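TRNA (guanine(6)-N2)-methyltransferase (Thermus thermophilus, PDB 3TMA) methylates the N2 atom of the guanosine at position 6 of tRNA(Phe), taking the methyl group from S-adenosyl-L-methionine. Local coordinates at residues F79-L84 / L99-P104; P150-R155 / L165-T170; D89-L94 / E130-E135. One frame throughout, in Å; residues are numbered along the deposited sequence. Where two conformers were deposited one is given.

Interaction 1: F79-L84 / L99-P104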
loop_
_atom_site.group_PDB
_atom_site.type_symbol
_atom_site.label_atom_id
_atom_site.label_comp_id
_atom_site.label_asym_id
_atom_site.label_seq_id
_atom_site.Cartn_x
_atom_site.Cartn_y
_atom_site.Cartn_z
ATOM N N PHE A 79 13.253 12.654 -6.558
ATOM C CA PHE A 79 14.305 13.404 -5.890
ATOM C C PHE A 79 15.307 13.750 -6.962
ATOM O O PHE A 79 15.812 12.842 -7.627
ATOM C CB PHE A 79 14.944 12.594 -4.752
ATOM C CG PHE A 79 14.100 12.550 -3.512
ATOM C CD1 PHE A 79 13.635 13.750 -2.918
ATOM C CD2 PHE A 79 13.749 11.320 -2.936
ATOM C CE1 PHE A 79 12.823 13.706 -1.755
ATOM C CE2 PHE A 79 12.963 11.272 -1.746
ATOM C CZ PHE A 79 12.533 12.470 -1.147
ATOM N N ARG A 80 15.477 15.055 -7.219
ATOM C CA ARG A 80 16.448 15.550 -8.178
ATOM C C ARG A 80 17.828 15.794 -7.613
ATOM O O ARG A 80 18.782 15.945 -8.361
ATOM C CB ARG A 80 15.952 16.804 -8.935
ATOM C CG ARG A 80 14.755 16.526 -9.909
ATOM C CD ARG A 80 14.531 17.749 -10.886
ATOM N NE ARG A 80 13.474 17.468 -11.861
ATOM C CZ ARG A 80 12.210 17.858 -11.732
ATOM N NH1 ARG A 80 11.837 18.622 -10.704
ATOM N NH2 ARG A 80 11.320 17.525 -12.676
ATOM N N ALA A 81 17.971 15.823 -6.303
ATOM C CA ALA A 81 19.325 15.929 -5.723
ATOM C C ALA A 81 19.376 15.089 -4.474
ATOM O O ALA A 81 18.396 15.017 -3.708
ATOM C CB ALA A 81 19.653 17.351 -5.339
ATOM N N ARG A 82 20.540 14.516 -4.235
ATOM C CA ARG A 82 20.822 13.924 -2.934
ATOM C C ARG A 82 22.193 14.412 -2.539
ATOM O O ARG A 82 23.122 14.382 -3.344
ATOM C CB ARG A 82 20.790 12.407 -3.107
ATOM C CG ARG A 82 21.340 11.556 -2.024
ATOM C CD ARG A 82 21.132 10.081 -2.524
ATOM N NE ARG A 82 21.382 9.050 -1.516
ATOM C CZ ARG A 82 20.930 7.796 -1.591
ATOM N NH1 ARG A 82 21.191 6.970 -0.597
ATOM N NH2 ARG A 82 20.199 7.376 -2.638
ATOM N N LEU A 83 22.315 14.940 -1.335
ATOM C CA LEU A 83 23.616 15.430 -0.897
ATOM C C LEU A 83 23.915 15.232 0.572
ATOM O O LEU A 83 23.023 15.054 1.422
ATOM C CB LEU A 83 23.856 16.894 -1.289
ATOM C CG LEU A 83 23.038 18.102 -0.806
ATOM C CD1 LEU A 83 21.605 18.086 -1.296
ATOM C CD2 LEU A 83 23.117 18.334 0.674
ATOM N N LEU A 84 25.206 15.250 0.846
ATOM C CA LEU A 84 25.725 15.112 2.180
ATOM C C LEU A 84 25.587 16.474 2.813
ATOM O O LEU A 84 26.037 17.461 2.248
ATOM C CB LEU A 84 27.205 14.718 2.103
ATOM C CG LEU A 84 27.701 13.905 3.293
ATOM C CD1 LEU A 84 26.948 12.556 3.379
ATOM C CD2 LEU A 84 29.211 13.702 3.146
ATOM N N LEU A 99 17.953 25.872 -5.042
ATOM C CA LEU A 99 18.093 26.866 -6.087
ATOM C C LEU A 99 18.948 26.396 -7.274
ATOM O O LEU A 99 18.810 26.948 -8.347
ATOM C CB LEU A 99 18.655 28.190 -5.553
ATOM C CG LEU A 99 17.711 28.895 -4.594
ATOM C CD1 LEU A 99 18.415 30.137 -4.010
ATOM C CD2 LEU A 99 16.387 29.276 -5.317
ATOM N N ALA A 100 19.778 25.362 -7.105
ATOM C CA ALA A 100 20.554 24.854 -8.234
ATOM C C ALA A 100 19.767 23.834 -9.098
ATOM O O ALA A 100 20.262 23.389 -10.140
ATOM C CB ALA A 100 21.870 24.269 -7.751
ATOM N N LEU A 101 18.580 23.427 -8.640
ATOM C CA LEU A 101 17.735 22.456 -9.371
ATOM C C LEU A 101 16.716 23.155 -10.298
ATOM O O LEU A 101 16.257 24.261 -9.971
ATOM C CB LEU A 101 16.949 21.600 -8.377
ATOM C CG LEU A 101 17.826 20.642 -7.540
ATOM C CD1 LEU A 101 16.982 19.927 -6.466
ATOM C CD2 LEU A 101 18.629 19.655 -8.493
ATOM N N PRO A 102 16.249 22.437 -11.348
ATOM C CA PRO A 102 15.070 22.862 -12.133
ATOM C C PRO A 102 13.744 22.509 -11.426
ATOM O O PRO A 102 13.660 21.472 -10.766
ATOM C CB PRO A 102 15.224 22.064 -13.441
ATOM C CG PRO A 102 15.858 20.721 -12.957
ATOM C CD PRO A 102 16.781 21.117 -11.796
ATOM N N TRP A 103 12.719 23.349 -11.581
ATOM C CA TRP A 103 11.372 23.080 -11.037
ATOM C C TRP A 103 10.292 23.399 -12.079
ATOM O O TRP A 103 9.477 24.294 -11.874
ATOM C CB TRP A 103 11.102 23.889 -9.743
ATOM C CG TRP A 103 12.166 23.722 -8.679
ATOM C CD1 TRP A 103 13.316 24.465 -8.561
ATOM C CD2 TRP A 103 12.193 22.774 -7.594
ATOM N NE1 TRP A 103 14.050 24.039 -7.490
ATOM C CE2 TRP A 103 13.385 23.013 -6.862
ATOM C CE3 TRP A 103 11.380 21.694 -7.223
ATOM C CZ2 TRP A 103 13.787 22.202 -5.762
ATOM C CZ3 TRP A 103 11.765 20.902 -6.109
ATOM C CH2 TRP A 103 12.968 21.145 -5.417
ATOM N N PRO A 104 10.280 22.664 -13.202
ATOM C CA PRO A 104 9.322 22.968 -14.253
ATOM C C PRO A 104 7.843 22.750 -13.838
ATOM O O PRO A 104 6.945 23.270 -14.496
ATOM C CB PRO A 104 9.703 21.985 -15.373
ATOM C CG PRO A 104 10.485 20.897 -14.723
ATOM C CD PRO A 104 11.235 21.621 -13.615
#
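Arg80 leaves its strand with CG anti to the carbonyl carbon (chi1 -68°) and runs extended from CG to NE, which carries it along the loop 99-104 past Leu101, Pro102 and Pro104. Leu101 has the same first torsion (chi1 -68°) and sends its two methyls back to the strand. Its CD1 packs on Ala81 CB at 3.9 Å. Its CD2 touches Arg80 CB at 3.9 Å and also lies 3.7 Å from Arg80 O. Further out, Arg80 CD rests against Pro102 CG at 3.9 Å, the two side chains crossing at a slant. The guanidinium then passes beside Pro102 O, 3.4 Å from Arg80 NH1. The ring of Pro104 comes from the opposite direction and places its CD over one face of the guanidinium. Arg80 NH2 makes a salt bridge with Glu105, the next residue of the loop. Trp103 turns inward, where its NE1 bonds to Ala98 O. The contact lies near the surface. On the strand side, Arg80 and Ala81 both face Leu165 of the neighbouring strand 162-168, which makes this a classic beta bulge in an inner strand of the THUMP-region sheet.

Interaction 2: P150-R155 / L165-T170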
loop_
_atom_site.group_PDB
_atom_site.type_symbol
_atom_site.label_atom_id
_atom_site.label_comp_id
_atom_site.label_asym_id
_atom_site.label_seq_id
_atom_site.Cartn_x
_atom_site.Cartn_y
_atom_site.Cartn_z
ATOM N N PRO A 150 -2.014 23.265 -1.765
ATOM C CA PRO A 150 -0.936 23.489 -2.744
ATOM C C PRO A 150 -1.206 22.717 -4.030
ATOM O O PRO A 150 -1.536 21.531 -3.977
ATOM C CB PRO A 150 0.305 22.899 -2.062
ATOM C CG PRO A 150 -0.239 21.872 -1.093
ATOM C CD PRO A 150 -1.581 22.421 -0.632
ATOM N N ALA A 151 -1.002 23.361 -5.172
ATOM C CA ALA A 151 -1.001 22.641 -6.445
ATOM C C ALA A 151 0.193 21.718 -6.677
ATOM O O ALA A 151 0.071 20.759 -7.437
ATOM C CB ALA A 151 -1.181 23.594 -7.617
ATOM N N VAL A 152 1.353 22.014 -6.082
ATOM C CA VAL A 152 2.531 21.147 -6.245
ATOM C C VAL A 152 3.172 21.070 -4.865
ATOM O O VAL A 152 3.171 22.074 -4.129
ATOM C CB VAL A 152 3.564 21.791 -7.191
ATOM C CG1 VAL A 152 4.850 20.971 -7.225
ATOM C CG2 VAL A 152 2.992 21.943 -8.594
ATOM N N ARG A 153 3.675 19.904 -4.489
ATOM C CA ARG A 153 4.335 19.761 -3.210
ATOM C C ARG A 153 5.814 19.499 -3.416
ATOM O O ARG A 153 6.195 18.489 -3.995
ATOM C CB ARG A 153 3.674 18.659 -2.371
ATOM C CG ARG A 153 2.181 18.941 -2.074
ATOM C CD ARG A 153 1.572 17.953 -1.056
ATOM N NE ARG A 153 0.149 18.226 -0.877
ATOM C CZ ARG A 153 -0.405 18.664 0.249
ATOM N NH1 ARG A 153 0.322 18.805 1.350
ATOM N NH2 ARG A 153 -1.704 18.933 0.279
ATOM N N VAL A 154 6.628 20.444 -2.965
ATOM C CA VAL A 154 8.086 20.288 -2.954
ATOM C C VAL A 154 8.462 19.473 -1.706
ATOM O O VAL A 154 7.955 19.733 -0.614
ATOM C CB VAL A 154 8.799 21.704 -2.930
ATOM C CG1 VAL A 154 10.349 21.563 -2.656
ATOM C CG2 VAL A 154 8.575 22.424 -4.280
ATOM N N ARG A 155 9.342 18.493 -1.866
ATOM C CA ARG A 155 9.726 17.596 -0.784
ATOM C C ARG A 155 11.217 17.763 -0.473
ATOM O O ARG A 155 12.069 17.736 -1.382
ATOM C CB ARG A 155 9.432 16.122 -1.177
ATOM C CG ARG A 155 7.918 15.826 -1.389
ATOM C CD ARG A 155 7.276 15.661 -0.043
ATOM N NE ARG A 155 8.052 14.649 0.647
ATOM C CZ ARG A 155 7.740 13.356 0.675
ATOM N NH1 ARG A 155 6.577 12.942 0.170
ATOM N NH2 ARG A 155 8.571 12.496 1.260
ATOM N N LEU A 165 16.081 16.254 -2.237
ATOM C CA LEU A 165 15.201 17.369 -2.620
ATOM C C LEU A 165 14.554 17.044 -3.939
ATOM O O LEU A 165 15.244 16.578 -4.878
ATOM C CB LEU A 165 16.011 18.676 -2.806
ATOM C CG LEU A 165 16.657 19.246 -1.533
ATOM C CD1 LEU A 165 18.066 18.693 -1.328
ATOM C CD2 LEU A 165 16.703 20.756 -1.626
ATOM N N GLY A 166 13.256 17.332 -4.047
ATOM C CA GLY A 166 12.523 17.071 -5.301
ATOM C C GLY A 166 11.053 17.402 -5.180
ATOM O O GLY A 166 10.673 18.279 -4.418
ATOM N N VAL A 167 10.226 16.701 -5.959
ATOM C CA VAL A 167 8.829 17.073 -6.124
ATOM C C VAL A 167 7.978 15.798 -5.999
ATOM O O VAL A 167 8.355 14.721 -6.487
ATOM C CB VAL A 167 8.616 17.831 -7.509
ATOM C CG1 VAL A 167 9.111 16.979 -8.671
ATOM C CG2 VAL A 167 7.172 18.202 -7.718
ATOM N N GLN A 168 6.911 15.894 -5.215
ATOM C CA GLN A 168 5.911 14.847 -5.166
ATOM C C GLN A 168 5.202 14.685 -6.519
ATOM O O GLN A 168 4.745 15.655 -7.100
ATOM C CB GLN A 168 4.894 15.148 -4.072
ATOM C CG GLN A 168 4.043 13.940 -3.704
ATOM C CD GLN A 168 3.439 14.100 -2.306
ATOM O OE1 GLN A 168 4.156 14.300 -1.328
ATOM N NE2 GLN A 168 2.125 14.022 -2.220
ATOM N N LEU A 169 5.130 13.463 -7.024
ATOM C CA LEU A 169 4.518 13.236 -8.346
ATOM C C LEU A 169 3.035 12.972 -8.237
ATOM O O LEU A 169 2.293 13.200 -9.180
ATOM C CB LEU A 169 5.187 12.069 -9.094
ATOM C CG LEU A 169 6.679 12.236 -9.272
ATOM C CD1 LEU A 169 7.264 10.927 -9.782
ATOM C CD2 LEU A 169 6.961 13.389 -10.276
ATOM N N THR A 170 2.638 12.378 -7.121
ATOM C CA THR A 170 1.244 12.014 -6.871
ATOM C C THR A 170 0.565 13.147 -6.095
ATOM O O THR A 170 1.149 13.672 -5.157
ATOM C CB THR A 170 1.207 10.714 -5.986
ATOM O OG1 THR A 170 2.219 10.816 -4.954
ATOM C CG2 THR A 170 1.494 9.510 -6.865
HETATM O O HOH W 1 3.168 17.831 -6.169
#
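Arg155 O is gripped by two groups of the facing strand. Gly166 N gives it a hydrogen bond of 2.9 Å, and Leu165 CA adds a CA-H...O contact at 3.4 Å. In return, Arg155 N bonds to Gly166 O, also at 2.9 Å. Further along, Gln168 N bonds to Arg153 O at 3.0 Å. These bonds join strands 152-159 and 162-168 into an antiparallel beta hairpin of the THUMP domain. Arg155 and Gly166 are a hydrogen-bonded pair, and Val154 and Val167 are the adjacent non-hydrogen-bonded pair. Where the strands diverge, a water bridges Arg153 N and Gln168 O. On the Val154 face, Val152 CG1 meets Val167 CG2 at 3.6 Å. On the Arg155 face, that arginine bends at chi2 (-79°) and chi3, which brings NH1 to Gln168 OE1 at 3.2 Å. The oxygen sits at the guanidinium edge, in its plane, while the amide plane stands nearly perpendicular to it. Gln168 NE2 bonds to Thr170 O, so both ends of the amide are held. Arg155 NH2 pairs with Asp157.

Interaction 3: D89-L94 / E130-E135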
loop_
_atom_site.group_PDB
_atom_site.type_symbol
_atom_site.label_atom_id
_atom_site.label_comp_id
_atom_site.label_asym_id
_atom_site.label_seq_id
_atom_site.Cartn_x
_atom_site.Cartn_y
_atom_site.Cartn_z
ATOM N N ASP A 89 26.339 25.414 8.490
ATOM C CA ASP A 89 25.224 26.058 7.795
ATOM C C ASP A 89 24.344 25.097 6.986
ATOM O O ASP A 89 24.230 25.224 5.765
ATOM C CB ASP A 89 25.749 27.199 6.917
ATOM C CG ASP A 89 24.627 28.002 6.256
ATOM O OD1 ASP A 89 23.476 28.015 6.775
ATOM O OD2 ASP A 89 24.901 28.616 5.198
ATOM N N PRO A 90 23.723 24.122 7.663
ATOM C CA PRO A 90 22.934 23.163 6.908
ATOM C C PRO A 90 21.738 23.808 6.202
ATOM O O PRO A 90 21.410 23.408 5.073
ATOM C CB PRO A 90 22.481 22.129 7.966
ATOM C CG PRO A 90 22.790 22.772 9.318
ATOM C CD PRO A 90 23.952 23.693 9.055
ATOM N N LEU A 91 21.115 24.815 6.812
ATOM C CA LEU A 91 19.968 25.465 6.136
ATOM C C LEU A 91 20.396 26.200 4.863
ATOM O O LEU A 91 19.697 26.144 3.856
ATOM C CB LEU A 91 19.156 26.386 7.056
ATOM C CG LEU A 91 18.555 25.727 8.314
ATOM C CD1 LEU A 91 17.927 26.746 9.290
ATOM C CD2 LEU A 91 17.543 24.641 7.933
ATOM N N GLY A 92 21.530 26.895 4.926
ATOM C CA GLY A 92 22.103 27.559 3.751
ATOM C C GLY A 92 22.411 26.558 2.638
ATOM O O GLY A 92 22.099 26.806 1.473
ATOM N N ALA A 93 22.951 25.400 3.002
ATOM C CA ALA A 93 23.297 24.403 1.998
ATOM C C ALA A 93 22.046 23.854 1.313
ATOM O O ALA A 93 22.038 23.687 0.096
ATOM C CB ALA A 93 24.120 23.295 2.603
ATOM N N LEU A 94 20.963 23.633 2.075
ATOM C CA LEU A 94 19.699 23.175 1.485
ATOM C C LEU A 94 19.122 24.207 0.528
ATOM O O LEU A 94 18.568 23.851 -0.520
ATOM C CB LEU A 94 18.644 22.811 2.548
ATOM C CG LEU A 94 18.954 21.582 3.421
ATOM C CD1 LEU A 94 18.093 21.564 4.673
ATOM C CD2 LEU A 94 18.786 20.265 2.652
ATOM N N GLU A 130 11.220 24.160 5.688
ATOM C CA GLU A 130 10.128 24.617 4.829
ATOM C C GLU A 130 10.163 26.118 4.598
ATOM O O GLU A 130 9.939 26.607 3.471
ATOM C CB GLU A 130 8.764 24.175 5.373
ATOM C CG GLU A 130 8.666 22.613 5.422
ATOM C CD GLU A 130 7.382 22.098 6.133
ATOM O OE1 GLU A 130 6.611 22.940 6.627
ATOM O OE2 GLU A 130 7.159 20.853 6.210
ATOM N N ARG A 131 10.427 26.878 5.633
ATOM C CA ARG A 131 10.440 28.324 5.441
ATOM C C ARG A 131 11.605 28.756 4.566
ATOM O O ARG A 131 11.419 29.512 3.613
ATOM C CB ARG A 131 10.455 29.087 6.759
ATOM C CG ARG A 131 10.749 30.578 6.579
ATOM C CD ARG A 131 10.339 31.325 7.817
ATOM N NE ARG A 131 11.277 31.148 8.912
ATOM C CZ ARG A 131 12.294 31.970 9.149
ATOM N NH1 ARG A 131 13.065 31.783 10.224
ATOM N NH2 ARG A 131 12.504 33.020 8.345
ATOM N N ARG A 132 12.811 28.281 4.885
ATOM C CA ARG A 132 14.006 28.718 4.147
ATOM C C ARG A 132 13.948 28.297 2.639
ATOM O O ARG A 132 14.122 29.119 1.736
ATOM C CB ARG A 132 15.270 28.155 4.805
ATOM C CG ARG A 132 16.573 28.450 3.995
ATOM C CD ARG A 132 17.117 29.871 4.300
ATOM N NE ARG A 132 17.451 29.976 5.717
ATOM C CZ ARG A 132 18.697 29.996 6.181
ATOM N NH1 ARG A 132 19.725 29.962 5.332
ATOM N NH2 ARG A 132 18.911 30.023 7.486
ATOM N N VAL A 133 13.611 27.043 2.395
ATOM C CA VAL A 133 13.464 26.530 1.026
ATOM C C VAL A 133 12.279 27.187 0.273
ATOM O O VAL A 133 12.473 27.725 -0.795
ATOM C CB VAL A 133 13.417 25.003 1.001
ATOM C CG1 VAL A 133 13.035 24.461 -0.432
ATOM C CG2 VAL A 133 14.814 24.431 1.438
ATOM N N GLY A 134 11.104 27.218 0.889
ATOM C CA GLY A 134 9.919 27.845 0.313
ATOM C C GLY A 134 10.071 29.317 -0.037
ATOM O O GLY A 134 9.637 29.746 -1.113
ATOM N N GLU A 135 10.676 30.101 0.855
ATOM C CA GLU A 135 10.861 31.518 0.569
ATOM C C GLU A 135 11.862 31.721 -0.550
ATOM O O GLU A 135 11.642 32.597 -1.377
ATOM C CB GLU A 135 11.240 32.348 1.813
ATOM C CG GLU A 135 10.070 32.431 2.810
ATOM C CD GLU A 135 10.350 33.272 4.049
ATOM O OE1 GLU A 135 11.545 33.472 4.436
ATOM O OE2 GLU A 135 9.348 33.716 4.657
#
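Leu91 CB sits over one face of the Arg132 guanidinium, offset toward its rim, and is 3.7 Å from Arg132 NH2. The two side chains cross at about a right angle. Leu91 CD1 also touches Arg132 NH2, at 3.9 Å. Arg132 NH1 also lies near the first turn of helix 90-99, obliquely 3.6 Å from Gly92 N, without a hydrogen bond. Deeper in the interface, Leu94 CB packs on Val133 CG2 at 4.3 Å. The shape of the Arg132 chain sets the direction of its guanidinium. CG is anti to the backbone N (chi1 174°), and turns at chi2 and chi3 fold the guanidinium over toward Leu91. Asp89 holds the N-cap of the helix, its OD1 accepting from Gly92 N at 2.9 Å, from above the carboxylate plane. The same OD1 is 4.5 Å from Arg132 NH1, beyond a salt bridge, though the opposite charges probably attract. Asp89 OD2 has a firmer partner, a salt bridge to Arg96. Arg132 NH1 makes a long, weak ion pair with Glu95, and a phosphate ion, probably from the crystallisation liquor, lies about 4 Å from the Arg132 side chain. The axes of segments 90-94 and 130-135 run 9.6 Å apart at 31°. Val129 of helix 126-141 also meets Leu91 and Leu94, and Val133 packs on Val114 of strand 112-119.

In the fold
Of the elements in these contacts, strand 76-84 comes first from the N terminus and leads through a turn into helix 90-99. Interaction 1 closes this loop by bringing residues 99-104 back to the strand. Interaction 3 opens inside that loop and closes later, at helix 126-141, so interactions 1 and 3 cross along the chain. Interaction 2 follows both in series and closes the hairpin of strands 152-159 and 162-168. Strands 76-84 and 162-168 are neighbours in one sheet, so interactions 1 and 2 meet directly: Ala81 O lies 3.0 Å from Leu165 N, probably hydrogen-bonded. Leu165 CD2 also packs on Leu94 O, joining this sheet to the helix pair of interaction 3.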